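Local coordinates for protein AxyAgu115A (Amphibacillus xylanus NBRC 15112, PDB 6NPS) that acts as an alpha-glucuronidase of glycoside hydrolase family 115, probably removing glucuronic acid side groups from the xylan backbone, at residues 379-384 with 446-451; 391-396 with 435-440; 75-80 with 85-90. The protein carries 3 engineered substitutions. One frame throughout, in Å; residues are numbered along the deposited sequence.

Contact 1: 379-384 with 446-451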
loop_
_atom_site.group_PDB
_atom_site.type_symbol
_atom_site.label_atom_id
_atom_site.label_comp_id
_atom_site.label_asym_id
_atom_site.label_seq_id
_atom_site.Cartn_x
_atom_site.Cartn_y
_atom_site.Cartn_z
ATOM N N ILE A 379 41.055 16.498 28.246
ATOM C CA ILE A 379 40.204 15.316 28.127
ATOM C C ILE A 379 39.666 15.224 26.704
ATOM O O ILE A 379 39.093 16.184 26.189
ATOM C CB ILE A 379 39.031 15.384 29.115
ATOM C CG1 ILE A 379 39.524 15.471 30.564
ATOM C CG2 ILE A 379 38.114 14.160 28.912
ATOM C CD1 ILE A 379 38.501 16.157 31.468
ATOM N N LEU A 380 39.787 14.047 26.083
ATOM C CA LEU A 380 39.330 13.850 24.707
ATOM C C LEU A 380 38.026 13.092 24.791
ATOM O O LEU A 380 38.003 11.896 25.123
ATOM C CB LEU A 380 40.383 13.122 23.873
ATOM C CG LEU A 380 41.712 13.885 23.718
ATOM C CD1 LEU A 380 42.810 13.070 23.050
ATOM C CD2 LEU A 380 41.488 15.150 22.901
ATOM N N MET A 381 36.923 13.788 24.550
ATOM C CA MET A 381 35.621 13.190 24.794
ATOM C C MET A 381 35.144 12.517 23.513
ATOM O O MET A 381 34.867 13.201 22.517
ATOM C CB MET A 381 34.600 14.214 25.275
ATOM C CG MET A 381 33.304 13.486 25.688
ATOM S SD MET A 381 31.996 14.609 26.153
ATOM C CE MET A 381 31.793 15.505 24.635
ATOM N N LEU A 382 35.096 11.178 23.528
ATOM C CA LEU A 382 34.521 10.400 22.441
ATOM C C LEU A 382 33.001 10.405 22.584
ATOM O O LEU A 382 32.449 10.748 23.638
ATOM C CB LEU A 382 35.058 8.953 22.455
ATOM C CG LEU A 382 36.596 8.891 22.319
ATOM C CD1 LEU A 382 37.189 7.570 22.764
ATOM C CD2 LEU A 382 37.017 9.198 20.905
ATOM N N CYS A 383 32.311 10.011 21.522
ATOM C CA CYS A 383 30.859 10.095 21.537
ATOM C C CYS A 383 30.316 8.816 20.935
ATOM O O CYS A 383 30.973 8.204 20.079
ATOM C CB CYS A 383 30.369 11.324 20.753
ATOM S SG CYS A 383 31.223 12.874 21.338
ATOM N N ASP A 384 29.134 8.400 21.400
ATOM C CA ASP A 384 28.408 7.342 20.702
ATOM C C ASP A 384 27.810 7.899 19.405
ATOM O O ASP A 384 28.045 9.047 19.016
ATOM C CB ASP A 384 27.333 6.727 21.600
ATOM C CG ASP A 384 26.099 7.638 21.796
ATOM O OD1 ASP A 384 26.097 8.832 21.396
ATOM O OD2 ASP A 384 25.092 7.126 22.374
ATOM N N LEU A 446 35.824 10.860 32.038
ATOM C CA LEU A 446 34.582 11.615 32.049
ATOM C C LEU A 446 33.504 10.790 31.370
ATOM O O LEU A 446 33.737 10.256 30.285
ATOM C CB LEU A 446 34.787 12.967 31.324
ATOM C CG LEU A 446 33.599 13.927 31.307
ATOM C CD1 LEU A 446 34.094 15.397 31.201
ATOM C CD2 LEU A 446 32.730 13.635 30.112
ATOM N N TRP A 447 32.322 10.700 31.989
ATOM C CA TRP A 447 31.182 10.017 31.395
ATOM C C TRP A 447 29.985 10.933 31.545
ATOM O O TRP A 447 29.624 11.298 32.672
ATOM C CB TRP A 447 30.823 8.683 32.097
ATOM C CG TRP A 447 31.636 7.463 31.820
ATOM C CD1 TRP A 447 32.861 7.382 31.193
ATOM C CD2 TRP A 447 31.293 6.125 32.210
ATOM N NE1 TRP A 447 33.278 6.074 31.157
ATOM C CE2 TRP A 447 32.339 5.283 31.787
ATOM C CE3 TRP A 447 30.198 5.558 32.882
ATOM C CZ2 TRP A 447 32.324 3.911 32.008
ATOM C CZ3 TRP A 447 30.189 4.164 33.095
ATOM C CH2 TRP A 447 31.261 3.377 32.672
ATOM N N ILE A 448 29.320 11.261 30.443
ATOM C CA ILE A 448 28.108 12.057 30.563
ATOM C C ILE A 448 27.039 11.473 29.629
ATOM O O ILE A 448 27.350 11.005 28.529
ATOM C CB ILE A 448 28.427 13.539 30.262
ATOM C CG1 ILE A 448 27.167 14.406 30.430
ATOM C CG2 ILE A 448 29.087 13.683 28.866
ATOM C CD1 ILE A 448 27.460 15.921 30.671
ATOM N N VAL A 449 25.781 11.468 30.068
ATOM C CA VAL A 449 24.707 10.917 29.238
ATOM C C VAL A 449 23.665 11.986 28.959
ATOM O O VAL A 449 23.282 12.742 29.845
ATOM C CB VAL A 449 24.088 9.636 29.862
ATOM C CG1 VAL A 449 23.643 9.871 31.349
ATOM C CG2 VAL A 449 22.876 9.144 29.027
ATOM N N ASN A 450 23.210 12.054 27.705
ATOM C CA ASN A 450 22.075 12.894 27.352
ATOM C C ASN A 450 20.779 12.253 27.841
ATOM O O ASN A 450 20.398 11.168 27.364
ATOM C CB ASN A 450 22.031 13.089 25.826
ATOM C CG ASN A 450 20.963 14.076 25.373
ATOM O OD1 ASN A 450 19.900 14.241 26.000
ATOM N ND2 ASN A 450 21.250 14.761 24.262
ATOM N N VAL A 451 20.085 12.921 28.768
ATOM C CA VAL A 451 18.870 12.348 29.362
ATOM C C VAL A 451 17.632 13.124 28.954
ATOM O O VAL A 451 16.600 12.984 29.601
ATOM C CB VAL A 451 18.932 12.271 30.900
ATOM C CG1 VAL A 451 19.943 11.249 31.394
ATOM C CG2 VAL A 451 19.164 13.693 31.475
#
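In the core of the TIM barrel, M381 of strand 379-383 reaches across to L446 and I448 of strand 446-450. Its sulfur carries the contact: SD lies 4.1 Å from L446 CD2 and also 4.1 Å from I448 CG2, so that the thioether rests against two neighbouring branched side chains. The M381 chain runs straight out from its strand, with CG anti to the backbone N (chi1 -173°), and bends only at chi3 (61°). That bend turns the terminal methyl CE aside and leaves the sulfur facing the two methyl groups. A long, flexible, unbranched side chain suits this task, because its length carries the sulfur across the gap between two strands that are not sheet neighbours. Nearer the N-terminal end of strand 379-383, I379 adds a looser touch, its CG2 coming 4.3 Å from L446 CB.

The two strands belong to the eight-stranded parallel sheet, with strand 405-410 running between them. Their axes approach to 8.4 Å and diverge by 37°, too far apart for backbone pairing, and I379 and L380 instead spend their backbone bonds on R348, L350, G404 and G406 in or beside the flanking strands. What joins the pair is therefore apolar packing in the barrel interior, to which W214 and Y212 of strand 212-214 also contribute. W447, by contrast, points away from strand 379-383 and packs on helix 458-469, an aromatic suited to filling the layer between strand and helix. Polar residues appear at the C-terminal ends of the strands, the end at which TIM barrels carry their active sites: D384 is hydrogen-bonded to H410, and N450 bonds to N176 and Y408.

Contact 2: 391-396 with 435-440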
loop_
_atom_site.group_PDB
_atom_site.type_symbol
_atom_site.label_atom_id
_atom_site.label_comp_id
_atom_site.label_asym_id
_atom_site.label_seq_id
_atom_site.Cartn_x
_atom_site.Cartn_y
_atom_site.Cartn_z
ATOM N N ARG A 391 31.319 4.610 19.019
ATOM C CA ARG A 391 32.070 4.747 17.782
ATOM C C ARG A 391 33.498 4.267 18.020
ATOM O O ARG A 391 33.699 3.202 18.615
ATOM C CB ARG A 391 32.004 6.219 17.308
ATOM C CG ARG A 391 30.551 6.660 17.025
ATOM C CD ARG A 391 30.491 8.158 16.620
ATOM N NE ARG A 391 31.191 8.343 15.364
ATOM C CZ ARG A 391 31.441 9.522 14.804
ATOM N NH1 ARG A 391 31.057 10.646 15.405
ATOM N NH2 ARG A 391 32.090 9.573 13.648
ATOM N N THR A 392 34.498 5.004 17.557
ATOM C CA THR A 392 35.863 4.548 17.789
ATOM C C THR A 392 36.261 4.787 19.238
ATOM O O THR A 392 35.645 5.578 19.966
ATOM C CB THR A 392 36.860 5.235 16.877
ATOM O OG1 THR A 392 36.913 6.622 17.214
ATOM C CG2 THR A 392 36.446 5.041 15.429
ATOM N N LEU A 393 37.295 4.069 19.656
ATOM C CA LEU A 393 37.726 4.015 21.041
ATOM C C LEU A 393 39.249 4.068 21.042
ATOM O O LEU A 393 39.885 3.799 20.014
ATOM C CB LEU A 393 37.208 2.721 21.697
ATOM C CG LEU A 393 35.677 2.600 21.877
ATOM C CD1 LEU A 393 35.332 1.193 22.394
ATOM C CD2 LEU A 393 35.075 3.705 22.817
ATOM N N PRO A 394 39.866 4.380 22.180
ATOM C CA PRO A 394 41.331 4.520 22.193
ATOM C C PRO A 394 42.057 3.220 21.832
ATOM O O PRO A 394 41.745 2.143 22.351
ATOM C CB PRO A 394 41.631 4.948 23.633
ATOM C CG PRO A 394 40.346 5.573 24.122
ATOM C CD PRO A 394 39.271 4.734 23.481
ATOM N N THR A 395 43.016 3.326 20.910
ATOM C CA THR A 395 44.009 2.282 20.723
ATOM C C THR A 395 44.964 2.282 21.921
ATOM O O THR A 395 44.994 3.214 22.738
ATOM C CB THR A 395 44.828 2.524 19.460
ATOM O OG1 THR A 395 45.582 3.742 19.613
ATOM C CG2 THR A 395 43.935 2.677 18.257
ATOM N N GLU A 396 45.807 1.254 21.977
ATOM C CA GLU A 396 46.755 1.109 23.074
ATOM C C GLU A 396 47.697 2.302 23.118
ATOM O O GLU A 396 48.011 2.810 24.194
ATOM C CB GLU A 396 47.553 -0.188 22.924
ATOM C CG GLU A 396 46.840 -1.421 23.456
ATOM C CD GLU A 396 47.545 -2.709 23.079
ATOM O OE1 GLU A 396 48.192 -2.743 22.011
ATOM O OE2 GLU A 396 47.452 -3.687 23.849
ATOM N N MET A 435 28.958 0.636 27.823
ATOM C CA MET A 435 29.768 1.462 28.724
ATOM C C MET A 435 30.878 0.669 29.392
ATOM O O MET A 435 31.940 1.236 29.649
ATOM C CB MET A 435 28.893 2.143 29.786
ATOM C CG MET A 435 27.997 3.298 29.234
ATOM S SD MET A 435 28.792 4.449 28.095
ATOM C CE MET A 435 30.014 5.269 29.203
ATOM N N THR A 436 30.711 -0.655 29.637
ATOM C CA THR A 436 31.878 -1.382 30.127
ATOM C C THR A 436 32.935 -1.541 29.051
ATOM O O THR A 436 34.128 -1.570 29.367
ATOM C CB THR A 436 31.522 -2.767 30.691
ATOM O OG1 THR A 436 30.883 -3.571 29.676
ATOM C CG2 THR A 436 30.601 -2.607 31.896
ATOM N N MET A 437 32.531 -1.672 27.786
ATOM C CA MET A 437 33.532 -1.714 26.730
ATOM C C MET A 437 34.330 -0.406 26.661
ATOM O O MET A 437 35.553 -0.419 26.443
ATOM C CB MET A 437 32.857 -1.988 25.401
ATOM C CG MET A 437 33.837 -2.300 24.323
ATOM S SD MET A 437 32.952 -2.785 22.851
ATOM C CE MET A 437 34.293 -3.151 21.741
ATOM N N ALA A 438 33.658 0.731 26.828
ATOM C CA ALA A 438 34.366 2.017 26.821
ATOM C C ALA A 438 35.383 2.084 27.954
ATOM O O ALA A 438 36.532 2.512 27.755
ATOM C CB ALA A 438 33.358 3.147 26.941
ATOM N N TYR A 439 35.008 1.590 29.141
ATOM C CA TYR A 439 35.965 1.530 30.246
ATOM C C TYR A 439 37.121 0.591 29.935
ATOM O O TYR A 439 38.281 0.898 30.227
ATOM C CB TYR A 439 35.239 1.086 31.515
ATOM C CG TYR A 439 36.024 1.257 32.784
ATOM C CD1 TYR A 439 36.959 0.306 33.176
ATOM C CD2 TYR A 439 35.823 2.364 33.602
ATOM C CE1 TYR A 439 37.684 0.452 34.377
ATOM C CE2 TYR A 439 36.530 2.515 34.776
ATOM C CZ TYR A 439 37.458 1.557 35.156
ATOM O OH TYR A 439 38.152 1.706 36.329
ATOM N N ASP A 440 36.815 -0.578 29.368
ATOM C CA ASP A 440 37.846 -1.540 28.989
ATOM C C ASP A 440 38.838 -0.952 27.990
ATOM O O ASP A 440 40.008 -1.344 27.967
ATOM C CB ASP A 440 37.203 -2.794 28.386
ATOM C CG ASP A 440 36.322 -3.595 29.407
ATOM O OD1 ASP A 440 36.466 -3.404 30.650
ATOM O OD2 ASP A 440 35.478 -4.434 28.937
#
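L393 is the residue of the loop 391-396 that meets helix 428-440, and the chain before it is held by polar bonds to E357 and Y361: R391 forms a salt bridge with the glutamate, and T392 hydrogen-bonds to both. At L393 the side chain turns toward the helix and its two methyls divide the work. CD1 lies 4.3 Å from CG of M437, while CD2 comes 4.4 Å from CA of A438. The fully extended M437 (chi1 -169°, chi2 174°) offers the flank of its chain to the leucine. A438 suits the neighbouring position because its small side chain lets L393 come close to the helix backbone. P394 then leads the loop away, and its ring packs on Y405 of strand 405-410.

The surroundings place this patch where the barrel meets the C-terminal part of the chain: the L393 backbone is hydrogen-bonded to V872, and M437 also packs on P937. Between loop and helix themselves the contact is wholly apolar and modest in area. It rests there on the fit of a leucine against a methionine and an alanine; the directional hold on L393 comes from its backbone bond to V872.

Contact 3: 75-80 with 85-90; sequences LLDELN and IDLTEI
The terminal methyl of I85 fills the angle between L76 and L79 on helix 74-81. Its CD1 lies 3.8 Å from L76 CD2 and equally close to L79 CB. The first torsion (chi1 58°) sets the ethyl arm between the backbone N and the carbonyl carbon, from where it reaches the helix, and the L76 and I85 side chains cross at about a right angle. Next to it L87 lays CD1 over the helix backbone, 3.8 Å from L76 O, and against N80 CB. Branched aliphatic residues suit these places, since the short turn after the helix folds back against it and closes on the mixed sheet: I85 packs on strand 97-106, while L76 and L79 cover V114 of strand 109-117.

Outward from these apolar contacts, N80 supplies the polar link. Its first torsion (chi1 -170°) swings the amide away from the backbone N and over to L87, where OD1 accepts a nearly straight hydrogen bond from L87 N (2.9 Å, 172°), the donor standing above the carbonyl plane. A leucine in its place would probably leave the L87 amide without this acceptor and set the start of the 3-10 turn freer to move. Farther along the turn, D86 forms an Asx turn, its OD1 accepting from both T88 N and T88 OG1 (2.6 Å), which reach it from the same face of the carboxylate.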
loop_
_atom_site.group_PDB
_atom_site.type_symbol
_atom_site.label_atom_id
_atom_site.label_comp_id
_atom_site.label_asym_id
_atom_site.label_seq_id
_atom_site.Cartn_x
_atom_site.Cartn_y
_atom_site.Cartn_z
ATOM N N LEU A 75 36.481 20.094 64.858
ATOM C CA LEU A 75 36.038 18.897 65.579
ATOM C C LEU A 75 36.674 17.641 64.997
ATOM O O LEU A 75 37.146 16.767 65.737
ATOM C CB LEU A 75 34.504 18.767 65.535
ATOM C CG LEU A 75 33.891 17.654 66.425
ATOM C CD1 LEU A 75 34.582 17.465 67.771
ATOM C CD2 LEU A 75 32.382 17.808 66.624
ATOM N N LEU A 76 36.651 17.513 63.665
ATOM C CA LEU A 76 37.289 16.371 63.025
ATOM C C LEU A 76 38.750 16.262 63.408
ATOM O O LEU A 76 39.251 15.160 63.652
ATOM C CB LEU A 76 37.167 16.469 61.519
ATOM C CG LEU A 76 35.783 16.030 61.070
ATOM C CD1 LEU A 76 35.780 16.004 59.569
ATOM C CD2 LEU A 76 35.425 14.668 61.669
ATOM N N ASP A 77 39.450 17.399 63.474
ATOM C CA ASP A 77 40.840 17.380 63.900
ATOM C C ASP A 77 40.967 16.932 65.349
ATOM O O ASP A 77 41.892 16.184 65.691
ATOM C CB ASP A 77 41.462 18.757 63.697
ATOM C CG ASP A 77 41.729 19.054 62.231
ATOM O OD1 ASP A 77 42.253 18.152 61.537
ATOM O OD2 ASP A 77 41.431 20.181 61.771
ATOM N N GLU A 78 40.065 17.386 66.223
ATOM C CA GLU A 78 40.123 16.954 67.623
ATOM C C GLU A 78 39.923 15.448 67.740
ATOM O O GLU A 78 40.648 14.770 68.479
ATOM C CB GLU A 78 39.064 17.666 68.460
ATOM C CG GLU A 78 39.309 19.114 68.761
ATOM C CD GLU A 78 38.084 19.775 69.372
ATOM O OE1 GLU A 78 37.721 20.888 68.925
ATOM O OE2 GLU A 78 37.475 19.174 70.283
ATOM N N LEU A 79 38.900 14.918 67.055
ATOM C CA LEU A 79 38.658 13.479 67.071
ATOM C C LEU A 79 39.884 12.714 66.595
ATOM O O LEU A 79 40.296 11.731 67.226
ATOM C CB LEU A 79 37.445 13.150 66.214
ATOM C CG LEU A 79 36.102 13.748 66.656
ATOM C CD1 LEU A 79 34.980 13.113 65.853
ATOM C CD2 LEU A 79 35.815 13.594 68.164
ATOM N N ASN A 80 40.489 13.172 65.497
ATOM C CA ASN A 80 41.709 12.573 64.982
ATOM C C ASN A 80 42.829 12.634 66.011
ATOM O O ASN A 80 43.516 11.636 66.253
ATOM C CB ASN A 80 42.120 13.299 63.699
ATOM C CG ASN A 80 43.219 12.593 62.967
ATOM O OD1 ASN A 80 43.049 11.444 62.536
ATOM N ND2 ASN A 80 44.360 13.265 62.809
ATOM N N ILE A 85 39.118 8.646 65.413
ATOM C CA ILE A 85 39.066 8.403 63.981
ATOM C C ILE A 85 40.500 8.499 63.459
ATOM O O ILE A 85 41.406 8.991 64.140
ATOM C CB ILE A 85 38.153 9.400 63.237
ATOM C CG1 ILE A 85 38.627 10.842 63.466
ATOM C CG2 ILE A 85 36.669 9.237 63.662
ATOM C CD1 ILE A 85 37.805 11.895 62.675
ATOM N N ASP A 86 40.701 8.008 62.238
ATOM C CA ASP A 86 42.018 7.986 61.596
ATOM C C ASP A 86 41.876 8.672 60.237
ATOM O O ASP A 86 41.619 8.034 59.217
ATOM C CB ASP A 86 42.550 6.558 61.473
ATOM C CG ASP A 86 43.890 6.492 60.763
ATOM O OD1 ASP A 86 44.458 7.561 60.455
ATOM O OD2 ASP A 86 44.383 5.372 60.513
ATOM N N LEU A 87 42.071 9.986 60.228
ATOM C CA LEU A 87 41.889 10.762 59.009
ATOM C C LEU A 87 42.943 10.468 57.949
ATOM O O LEU A 87 42.741 10.850 56.789
ATOM C CB LEU A 87 41.896 12.252 59.342
ATOM C CG LEU A 87 40.663 12.767 60.082
ATOM C CD1 LEU A 87 40.749 14.307 60.273
ATOM C CD2 LEU A 87 39.360 12.328 59.371
ATOM N N THR A 88 44.055 9.810 58.286
ATOM C CA THR A 88 44.981 9.464 57.211
ATOM C C THR A 88 44.369 8.465 56.237
ATOM O O THR A 88 44.858 8.330 55.116
ATOM C CB THR A 88 46.280 8.893 57.758
ATOM O OG1 THR A 88 46.008 7.611 58.337
ATOM C CG2 THR A 88 46.876 9.835 58.815
ATOM N N GLU A 89 43.299 7.780 56.626
ATOM C CA GLU A 89 42.644 6.859 55.704
ATOM C C GLU A 89 42.004 7.572 54.511
ATOM O O GLU A 89 41.774 6.945 53.471
ATOM C CB GLU A 89 41.578 6.062 56.442
ATOM C CG GLU A 89 42.019 4.708 56.890
ATOM C CD GLU A 89 40.922 3.990 57.645
ATOM O OE1 GLU A 89 40.644 4.379 58.802
ATOM O OE2 GLU A 89 40.331 3.048 57.077
ATOM N N ILE A 90 41.636 8.843 54.647
ATOM C CA ILE A 90 40.906 9.533 53.587
ATOM C C ILE A 90 41.585 10.807 53.116
ATOM O O ILE A 90 41.207 11.322 52.052
ATOM C CB ILE A 90 39.457 9.857 54.008
ATOM C CG1 ILE A 90 39.456 10.982 55.056
ATOM C CG2 ILE A 90 38.699 8.575 54.485
ATOM C CD1 ILE A 90 38.037 11.425 55.465
HETATM O O HOH W 1 44.052 8.994 64.613
#

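How the contacts relate
Following the chain from the N terminus, contact 3 comes first and closes a very short loop, returning the turn 85-90 to helix 74-81 on the N-terminal mixed sheet. It is complete long before the barrel begins its sixth strand, and its nearest atoms stay about 18 Å from contact 2 and 21 Å from contact 1. Contact 1 opens at 379-384; contact 2 then opens at 391-396 and closes at 435-440, before 446-451 closes contact 1, so the second lies wholly within the first. These two also touch: M435 CE meets W447 CD2 at 3.4 Å. Together they join barrel interior, connecting loop and outer helix.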